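Long-range contacts in probable chitinase (Chromobacterium violaceum, PDB 5JH8), which probably binds and hydrolyses chitin, as a family 18 glycoside hydrolase built on a TIM-barrel fold: residues A170-I175 and K211-I216; N122-I127 and G160-A165. All blocks are in the same frame, centred on the assembly; numbering follows the deposited sequence. Where two conformers were deposited one is given.

Contact 1: residues A170-I175 and K211-I216; sequences ADYLQI and KILNGI
L173 N to K211 O (2.8 Å), L213 N to L173 O (2.9 Å) and I175 N to L213 O (2.9 Å) are the hydrogen bonds that pair strands 172-175 and 212-216 in parallel, their axes at 20°. The K211 side chain runs back alongside the chain at 170-171: CB and CG lie by D171 O, and NZ bonds A170 O at 2.9 Å, with a second acceptor in G167 O. The ammonium thus holds carbonyls at the end of helix 163-169. On one face of the sheet I212 CD1 packs on L173 CB (4.0 Å), and I212 CG2 meets I175 CD1 in the I175 conformer given; with chi1 -63° CG1 of I212 stands beside the backbone N and CG2 anti to it. On the face shared by Q174 and L213, L213 CD2 comes up obliquely to the Y172 ring, 3.7 Å from Y172 CD1. Q174 is held by S144 at OE1 and by S295 and Y178 at NE2, and it touches the bound histidine. Helix 193-206 connects the two strands and packs on I175 and I212, whereas M3 and L5 of strand 3-8 meet L213 from within: a beta-alpha-beta unit of the family 18 TIM barrel.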
ATOM      1  N   ALA A 170       9.171 -13.924  -0.542  1.00 10.49           N
ATOM      2  CA  ALA A 170       7.774 -13.640  -0.810  1.00 10.16           C
ATOM      3  C   ALA A 170       7.448 -13.822  -2.293  1.00  9.83           C
ATOM      4  O   ALA A 170       8.327 -13.846  -3.150  1.00 12.04           O
ATOM      5  CB  ALA A 170       7.478 -12.211  -0.382  1.00 11.36           C
ATOM      6  N   ASP A 171       6.156 -13.998  -2.577  1.00  8.27           N
ATOM      7  CA  ASP A 171       5.683 -13.979  -3.954  1.00  8.39           C
ATOM      8  C   ASP A 171       5.697 -12.570  -4.524  1.00  7.73           C
ATOM      9  O   ASP A 171       6.020 -12.380  -5.712  1.00  8.30           O
ATOM     10  CB  ASP A 171       4.287 -14.586  -4.051  1.00  8.78           C
ATOM     11  CG  ASP A 171       4.285 -16.017  -3.662  1.00 10.15           C
ATOM     12  OD1 ASP A 171       4.558 -16.839  -4.549  1.00 12.26           O
ATOM     13  OD2 ASP A 171       4.088 -16.308  -2.467  1.00  9.21           O
ATOM     14  N   TYR A 172       5.365 -11.570  -3.700  1.00  7.28           N
ATOM     15  CA  TYR A 172       5.396 -10.183  -4.119  1.00  6.70           C
ATOM     16  C   TYR A 172       5.822  -9.313  -2.953  1.00  6.86           C
ATOM     17  O   TYR A 172       5.469  -9.581  -1.798  1.00  7.03           O
ATOM     18  CB  TYR A 172       4.020  -9.678  -4.539  1.00  8.11           C
ATOM     19  CG  TYR A 172       3.415 -10.381  -5.718  1.00  8.38           C
ATOM     20  CD1 TYR A 172       3.693  -9.958  -7.018  1.00  9.44           C
ATOM     21  CD2 TYR A 172       2.549 -11.470  -5.549  1.00  8.95           C
ATOM     22  CE1 TYR A 172       3.130 -10.577  -8.111  1.00 10.82           C
ATOM     23  CE2 TYR A 172       1.990 -12.095  -6.627  1.00 10.42           C
ATOM     24  CZ  TYR A 172       2.277 -11.640  -7.913  1.00 11.00           C
ATOM     25  OH  TYR A 172       1.694 -12.277  -8.993  1.00 13.02           O
ATOM     26  N   LEU A 173       6.551  -8.243  -3.271  1.00  7.43           N
ATOM     27  CA  LEU A 173       6.667  -7.089  -2.386  1.00  6.84           C
ATOM     28  C   LEU A 173       5.722  -6.025  -2.900  1.00  6.36           C
ATOM     29  O   LEU A 173       5.766  -5.658  -4.085  1.00  7.69           O
ATOM     30  CB  LEU A 173       8.083  -6.510  -2.324  1.00  7.72           C
ATOM     31  CG  LEU A 173       9.176  -7.507  -1.949  1.00  8.38           C
ATOM     32  CD1 LEU A 173      10.492  -6.797  -1.761  1.00  9.23           C
ATOM     33  CD2 LEU A 173       8.822  -8.292  -0.681  1.00  8.60           C
ATOM     34  N   GLN A 174       4.863  -5.533  -2.003  1.00  6.36           N
ATOM     35  CA  GLN A 174       3.953  -4.429  -2.304  1.00  6.41           C
ATOM     36  C   GLN A 174       4.711  -3.172  -1.887  1.00  6.39           C
ATOM     37  O   GLN A 174       4.806  -2.864  -0.694  1.00  7.09           O
ATOM     38  CB  GLN A 174       2.616  -4.620  -1.584  1.00  6.64           C
ATOM     39  CG  GLN A 174       1.560  -3.610  -1.970  1.00  6.61           C
ATOM     40  CD  GLN A 174       1.435  -2.424  -1.028  1.00  6.39           C
ATOM     41  OE1 GLN A 174       1.584  -2.532   0.184  1.00  7.39           O
ATOM     42  NE2 GLN A 174       1.093  -1.284  -1.604  1.00  6.99           N
ATOM     43  N   ILE A 175       5.286  -2.473  -2.860  0.61  7.15           N
ATOM     44  CA  ILE A 175       6.101  -1.303  -2.565  0.61  8.36           C
ATOM     45  C   ILE A 175       5.181  -0.109  -2.380  0.61  7.52           C
ATOM     46  O   ILE A 175       4.515   0.325  -3.330  0.61  7.90           O
ATOM     47  CB  ILE A 175       7.126  -1.043  -3.673  0.61  9.49           C
ATOM     48  CG1 ILE A 175       8.131  -2.193  -3.719  0.61 11.01           C
ATOM     49  CG2 ILE A 175       7.815   0.316  -3.432  0.61 10.18           C
ATOM     50  CD1 ILE A 175       9.265  -1.976  -4.673  0.61 12.94           C
ATOM     51  N   LYS A 211       8.209  -9.930  -9.154  1.00  8.55           N
ATOM     52  CA  LYS A 211       7.757 -10.027  -7.779  1.00  9.03           C
ATOM     53  C   LYS A 211       7.516  -8.673  -7.133  1.00  9.34           C
ATOM     54  O   LYS A 211       7.289  -8.613  -5.929  1.00 13.57           O
ATOM     55  CB  LYS A 211       8.784 -10.793  -6.949  1.00  9.95           C
ATOM     56  CG  LYS A 211       8.998 -12.220  -7.354  1.00 12.85           C
ATOM     57  CD  LYS A 211       9.982 -12.840  -6.376  1.00 15.21           C
ATOM     58  CE  LYS A 211       9.582 -14.219  -5.994  1.00 14.41           C
ATOM     59  NZ  LYS A 211      10.449 -14.736  -4.928  1.00 13.17           N
ATOM     60  N   ILE A 212       7.608  -7.591  -7.889  1.00  7.68           N
ATOM     61  CA  ILE A 212       7.382  -6.252  -7.369  1.00  7.75           C
ATOM     62  C   ILE A 212       6.037  -5.735  -7.851  1.00  7.49           C
ATOM     63  O   ILE A 212       5.709  -5.840  -9.033  1.00  7.98           O
ATOM     64  CB  ILE A 212       8.519  -5.313  -7.805  1.00  8.61           C
ATOM     65  CG1 ILE A 212       9.869  -5.763  -7.224  1.00  8.63           C
ATOM     66  CG2 ILE A 212       8.197  -3.858  -7.470  1.00  9.54           C
ATOM     67  CD1 ILE A 212       9.967  -5.738  -5.737  1.00 10.00           C
ATOM     68  N   LEU A 213       5.276  -5.153  -6.922  1.00  6.69           N
ATOM     69  CA  LEU A 213       4.128  -4.319  -7.237  1.00  6.67           C
ATOM     70  C   LEU A 213       4.488  -2.888  -6.852  1.00  6.85           C
ATOM     71  O   LEU A 213       4.994  -2.665  -5.749  1.00  7.30           O
ATOM     72  CB  LEU A 213       2.888  -4.734  -6.435  1.00  7.13           C
ATOM     73  CG  LEU A 213       2.530  -6.208  -6.420  1.00  7.21           C
ATOM     74  CD1 LEU A 213       1.432  -6.432  -5.421  1.00  8.76           C
ATOM     75  CD2 LEU A 213       2.111  -6.694  -7.806  1.00  8.33           C
ATOM     76  N   ASN A 214       4.255  -1.911  -7.742  1.00  6.74           N
ATOM     77  CA  ASN A 214       4.298  -0.533  -7.287  1.00  7.00           C
ATOM     78  C   ASN A 214       2.987  -0.192  -6.595  1.00  6.45           C
ATOM     79  O   ASN A 214       2.066  -1.007  -6.505  1.00  6.82           O
ATOM     80  CB  ASN A 214       4.719   0.435  -8.393  1.00  6.99           C
ATOM     81  CG  ASN A 214       3.672   0.625  -9.458  1.00  7.09           C
ATOM     82  OD1 ASN A 214       2.845  -0.237  -9.701  1.00  7.85           O
ATOM     83  ND2 ASN A 214       3.723   1.782 -10.132  1.00  7.72           N
ATOM     84  N   GLY A 215       2.935   1.024  -6.075  1.00  6.59           N
ATOM     85  CA  GLY A 215       1.779   1.511  -5.338  1.00  6.16           C
ATOM     86  C   GLY A 215       1.341   2.858  -5.864  1.00  6.31           C
ATOM     87  O   GLY A 215       2.165   3.751  -6.106  1.00  7.06           O
ATOM     88  N   ILE A 216       0.027   3.011  -6.022  1.00  5.93           N
ATOM     89  CA  ILE A 216      -0.562   4.245  -6.544  1.00  6.10           C
ATOM     90  C   ILE A 216      -1.658   4.684  -5.585  1.00  5.75           C
ATOM     91  O   ILE A 216      -2.551   3.896  -5.259  1.00  6.58           O
ATOM     92  CB  ILE A 216      -1.147   4.057  -7.957  1.00  6.72           C
ATOM     93  CG1 ILE A 216      -0.096   3.453  -8.890  1.00  7.72           C
ATOM     94  CG2 ILE A 216      -1.707   5.375  -8.468  1.00  8.41           C
ATOM     95  CD1 ILE A 216      -0.635   3.111 -10.281  1.00  8.17           C
TER

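Contact 2: residues N122-I127 and G160-A165; sequences NFSHFI and GYDLRA
Two waters carry the polar link between S124 on helix 120-135 and the turn 160-162, with no direct hydrogen bond across. The first donates to S124 OG and to G160 O, each at 2.8 Å, and accepts from D162 N at 2.9 Å, which satisfies two backbone groups of the turn at once. The second lies 2.8 Å from S124 OG and donates to D162 OD2 (2.7 Å). R120 O, one turn back in the same helix, is also a hydrogen-bond partner of S124 OG, so the single hydroxyl proton must be shared or alternate between that carbonyl and the second water; chi1 -66°, with OG beside the backbone N, keeps the hydroxyl near both. D162 divides its carboxylate: OD2 takes the water, and OD1 accepts A165 N at 3.2 Å from above the carboxylate plane, 70° out of it. This is an N-cap, and it starts helix 163-169, which in this TIM barrel lies beside helix 120-135 on the outside of the strands, with V143 of strand 142-146 beneath F123 and I127. Packing contacts accompany the waters. A165 CB sits against S124 CB at 3.8 Å, and F123 CE2 lies 4.0 Å from Y161 CE1. The two rings are steeply inclined, planes at 81°, and meet obliquely. I127 CG1 lies over one face of the F123 ring toward its rim, and the Y161 hydroxyl bonds F112 O.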
ATOM      1  N   ASN A 122      15.916 -10.318  11.801  1.00 11.46           N
ATOM      2  CA  ASN A 122      14.819 -11.069  12.407  1.00 11.87           C
ATOM      3  C   ASN A 122      13.607 -11.073  11.497  1.00 11.20           C
ATOM      4  O   ASN A 122      12.976 -12.108  11.286  1.00 11.22           O
ATOM      5  CB  ASN A 122      14.436 -10.445  13.749  1.00 12.82           C
ATOM      6  CG  ASN A 122      15.492 -10.628  14.810  1.00 14.10           C
ATOM      7  OD1 ASN A 122      16.244 -11.608  14.800  1.00 16.21           O
ATOM      8  ND2 ASN A 122      15.541  -9.694  15.758  1.00 14.59           N
ATOM      9  N   PHE A 123      13.256  -9.908  10.955  1.00 11.02           N
ATOM     10  CA  PHE A 123      12.086  -9.800  10.092  1.00 10.55           C
ATOM     11  C   PHE A 123      12.297 -10.578   8.792  1.00  9.96           C
ATOM     12  O   PHE A 123      11.394 -11.286   8.326  1.00 10.11           O
ATOM     13  CB  PHE A 123      11.772  -8.320   9.846  1.00  9.91           C
ATOM     14  CG  PHE A 123      10.514  -8.104   9.047  1.00  9.65           C
ATOM     15  CD1 PHE A 123       9.300  -8.623   9.470  1.00 10.06           C
ATOM     16  CD2 PHE A 123      10.548  -7.401   7.859  1.00 10.24           C
ATOM     17  CE1 PHE A 123       8.146  -8.433   8.708  1.00 10.03           C
ATOM     18  CE2 PHE A 123       9.388  -7.194   7.104  1.00  9.60           C
ATOM     19  CZ  PHE A 123       8.194  -7.715   7.528  1.00  9.38           C
ATOM     20  N   SER A 124      13.490 -10.478   8.200  1.00 10.55           N
ATOM     21  CA  SER A 124      13.779 -11.255   7.002  1.00 10.42           C
ATOM     22  C   SER A 124      13.593 -12.734   7.274  1.00 10.77           C
ATOM     23  O   SER A 124      13.042 -13.463   6.442  1.00 11.60           O
ATOM     24  CB  SER A 124      15.214 -11.003   6.557  1.00 11.35           C
ATOM     25  OG  SER A 124      15.347  -9.663   6.148  1.00 11.93           O
ATOM     26  N   HIS A 125      14.070 -13.195   8.437  1.00 11.15           N
ATOM     27  CA  HIS A 125      13.967 -14.607   8.773  1.00 11.65           C
ATOM     28  C   HIS A 125      12.514 -15.021   8.953  1.00 10.81           C
ATOM     29  O   HIS A 125      12.091 -16.062   8.439  1.00 11.11           O
ATOM     30  CB  HIS A 125      14.790 -14.922  10.023  1.00 12.89           C
ATOM     31  CG  HIS A 125      14.772 -16.371  10.386  1.00 16.21           C
ATOM     32  ND1 HIS A 125      14.064 -16.845  11.465  1.00 18.43           N
ATOM     33  CD2 HIS A 125      15.319 -17.455   9.789  1.00 18.43           C
ATOM     34  CE1 HIS A 125      14.202 -18.155  11.540  1.00 18.22           C
ATOM     35  NE2 HIS A 125      14.962 -18.551  10.537  1.00 18.36           N
ATOM     36  N   PHE A 126      11.726 -14.196   9.645  1.00 10.54           N
ATOM     37  CA  PHE A 126      10.296 -14.468   9.791  1.00 10.55           C
ATOM     38  C   PHE A 126       9.631 -14.628   8.435  1.00  9.45           C
ATOM     39  O   PHE A 126       8.863 -15.572   8.219  1.00  9.70           O
ATOM     40  CB  PHE A 126       9.649 -13.341  10.596  1.00 10.79           C
ATOM     41  CG  PHE A 126       8.135 -13.307  10.531  1.00 10.30           C
ATOM     42  CD1 PHE A 126       7.364 -14.342  11.022  1.00 11.54           C
ATOM     43  CD2 PHE A 126       7.476 -12.214   9.978  1.00 11.15           C
ATOM     44  CE1 PHE A 126       5.978 -14.281  10.945  1.00 11.92           C
ATOM     45  CE2 PHE A 126       6.105 -12.160   9.912  1.00 11.30           C
ATOM     46  CZ  PHE A 126       5.358 -13.185  10.393  1.00 11.55           C
ATOM     47  N   ILE A 127       9.920 -13.718   7.505  1.00  9.11           N
ATOM     48  CA  ILE A 127       9.325 -13.770   6.176  1.00  9.15           C
ATOM     49  C   ILE A 127       9.811 -14.994   5.402  1.00  9.21           C
ATOM     50  O   ILE A 127       9.033 -15.617   4.673  1.00  8.91           O
ATOM     51  CB  ILE A 127       9.584 -12.431   5.459  1.00  9.24           C
ATOM     52  CG1 ILE A 127       8.791 -11.306   6.153  1.00  9.36           C
ATOM     53  CG2 ILE A 127       9.255 -12.526   3.981  1.00  9.54           C
ATOM     54  CD1 ILE A 127       7.292 -11.527   6.266  1.00  9.24           C
ATOM     55  N   GLY A 160      15.161  -1.678   8.639  1.00 11.15           N
ATOM     56  CA  GLY A 160      14.554  -2.952   8.982  1.00 11.01           C
ATOM     57  C   GLY A 160      14.097  -3.772   7.792  1.00  9.86           C
ATOM     58  O   GLY A 160      13.769  -4.947   7.971  1.00 10.51           O
ATOM     59  N   TYR A 161      14.059  -3.172   6.594  1.00 10.18           N
ATOM     60  CA  TYR A 161      13.530  -3.814   5.394  1.00  9.50           C
ATOM     61  C   TYR A 161      14.669  -4.129   4.423  1.00 10.22           C
ATOM     62  O   TYR A 161      15.217  -3.236   3.766  1.00 10.22           O
ATOM     63  CB  TYR A 161      12.472  -2.941   4.742  1.00  9.57           C
ATOM     64  CG  TYR A 161      11.333  -2.634   5.682  1.00  9.64           C
ATOM     65  CD1 TYR A 161      10.265  -3.510   5.809  1.00  9.17           C
ATOM     66  CD2 TYR A 161      11.347  -1.504   6.474  1.00  9.64           C
ATOM     67  CE1 TYR A 161       9.223  -3.262   6.668  1.00  9.09           C
ATOM     68  CE2 TYR A 161      10.326  -1.242   7.363  1.00  9.54           C
ATOM     69  CZ  TYR A 161       9.252  -2.113   7.456  1.00  9.11           C
ATOM     70  OH  TYR A 161       8.250  -1.820   8.354  1.00 10.17           O
ATOM     71  N   ASP A 162      15.044  -5.404   4.361  1.00 10.02           N
ATOM     72  CA  ASP A 162      16.095  -5.897   3.468  1.00  9.68           C
ATOM     73  C   ASP A 162      15.367  -6.439   2.240  1.00  9.89           C
ATOM     74  O   ASP A 162      14.881  -7.573   2.235  1.00  9.42           O
ATOM     75  CB  ASP A 162      16.865  -6.990   4.194  1.00 10.72           C
ATOM     76  CG  ASP A 162      17.971  -7.616   3.362  1.00 11.56           C
ATOM     77  OD1 ASP A 162      18.003  -7.462   2.116  1.00 12.31           O
ATOM     78  OD2 ASP A 162      18.832  -8.272   3.986  1.00 13.01           O
ATOM     79  N   LEU A 163      15.226  -5.606   1.207  1.00 10.37           N
ATOM     80  CA  LEU A 163      14.399  -6.003   0.065  1.00 10.94           C
ATOM     81  C   LEU A 163      14.933  -7.259  -0.602  1.00 10.46           C
ATOM     82  O   LEU A 163      14.157  -8.112  -1.052  1.00 10.31           O
ATOM     83  CB  LEU A 163      14.296  -4.884  -0.969  1.00 11.18           C
ATOM     84  CG  LEU A 163      13.139  -3.902  -0.782  1.00 13.86           C
ATOM     85  CD1 LEU A 163      13.230  -3.121   0.496  1.00 15.86           C
ATOM     86  CD2 LEU A 163      13.054  -2.965  -1.965  1.00 14.14           C
ATOM     87  N   ARG A 164      16.253  -7.373  -0.731  1.00 10.28           N
ATOM     88  CA  ARG A 164      16.814  -8.572  -1.344  1.00 11.17           C
ATOM     89  C   ARG A 164      16.339  -9.834  -0.624  1.00 11.81           C
ATOM     90  O   ARG A 164      15.877 -10.794  -1.258  1.00 12.17           O
ATOM     91  CB  ARG A 164      18.339  -8.489  -1.369  1.00 13.40           C
ATOM     92  CG  ARG A 164      19.011  -9.517  -2.261  1.00 15.96           C
ATOM     93  CD  ARG A 164      20.530  -9.300  -2.354  1.00 18.51           C
ATOM     94  NE  ARG A 164      20.908  -8.167  -3.203  1.00 20.29           N
ATOM     95  CZ  ARG A 164      21.085  -8.235  -4.519  1.00 21.67           C
ATOM     96  NH1 ARG A 164      20.942  -9.388  -5.166  1.00 22.07           N
ATOM     97  NH2 ARG A 164      21.411  -7.144  -5.194  1.00 22.29           N
ATOM     98  N   ALA A 165      16.419  -9.842   0.709  1.00 11.28           N
ATOM     99  CA  ALA A 165      16.017 -11.022   1.473  1.00 10.57           C
ATOM    100  C   ALA A 165      14.503 -11.223   1.414  1.00 10.20           C
ATOM    101  O   ALA A 165      14.010 -12.345   1.220  1.00 11.54           O
ATOM    102  CB  ALA A 165      16.483 -10.910   2.926  1.00 12.05           C
TER
HETATM  103  O   HOH W   1      13.904  -7.213   6.280  1.00 10.40           O
HETATM  104  O   HOH W   2      18.103  -9.425   6.286  1.00 14.23           O

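Helix 163-169 ties the two contacts together: contact 2 caps its first turn, and the chain leaving its last turn enters strand 172-176 of contact 1. Their centres lie 14 Å apart, and they touch where L173 CD1 packs on L163 O at 4.0 Å. V143 of strand 142-146 also lies between them, meeting L173 from contact 1 and F123 and I127 from contact 2. Contact 1 is the deeper, about 9 Å from the centre of the chain against 18 Å for contact 2. It also reaches the ligand pocket directly, the side chain of Q174 being about 4 Å from the bound histidine, whereas the side chain of Y161 in contact 2 stays about 10 Å from it.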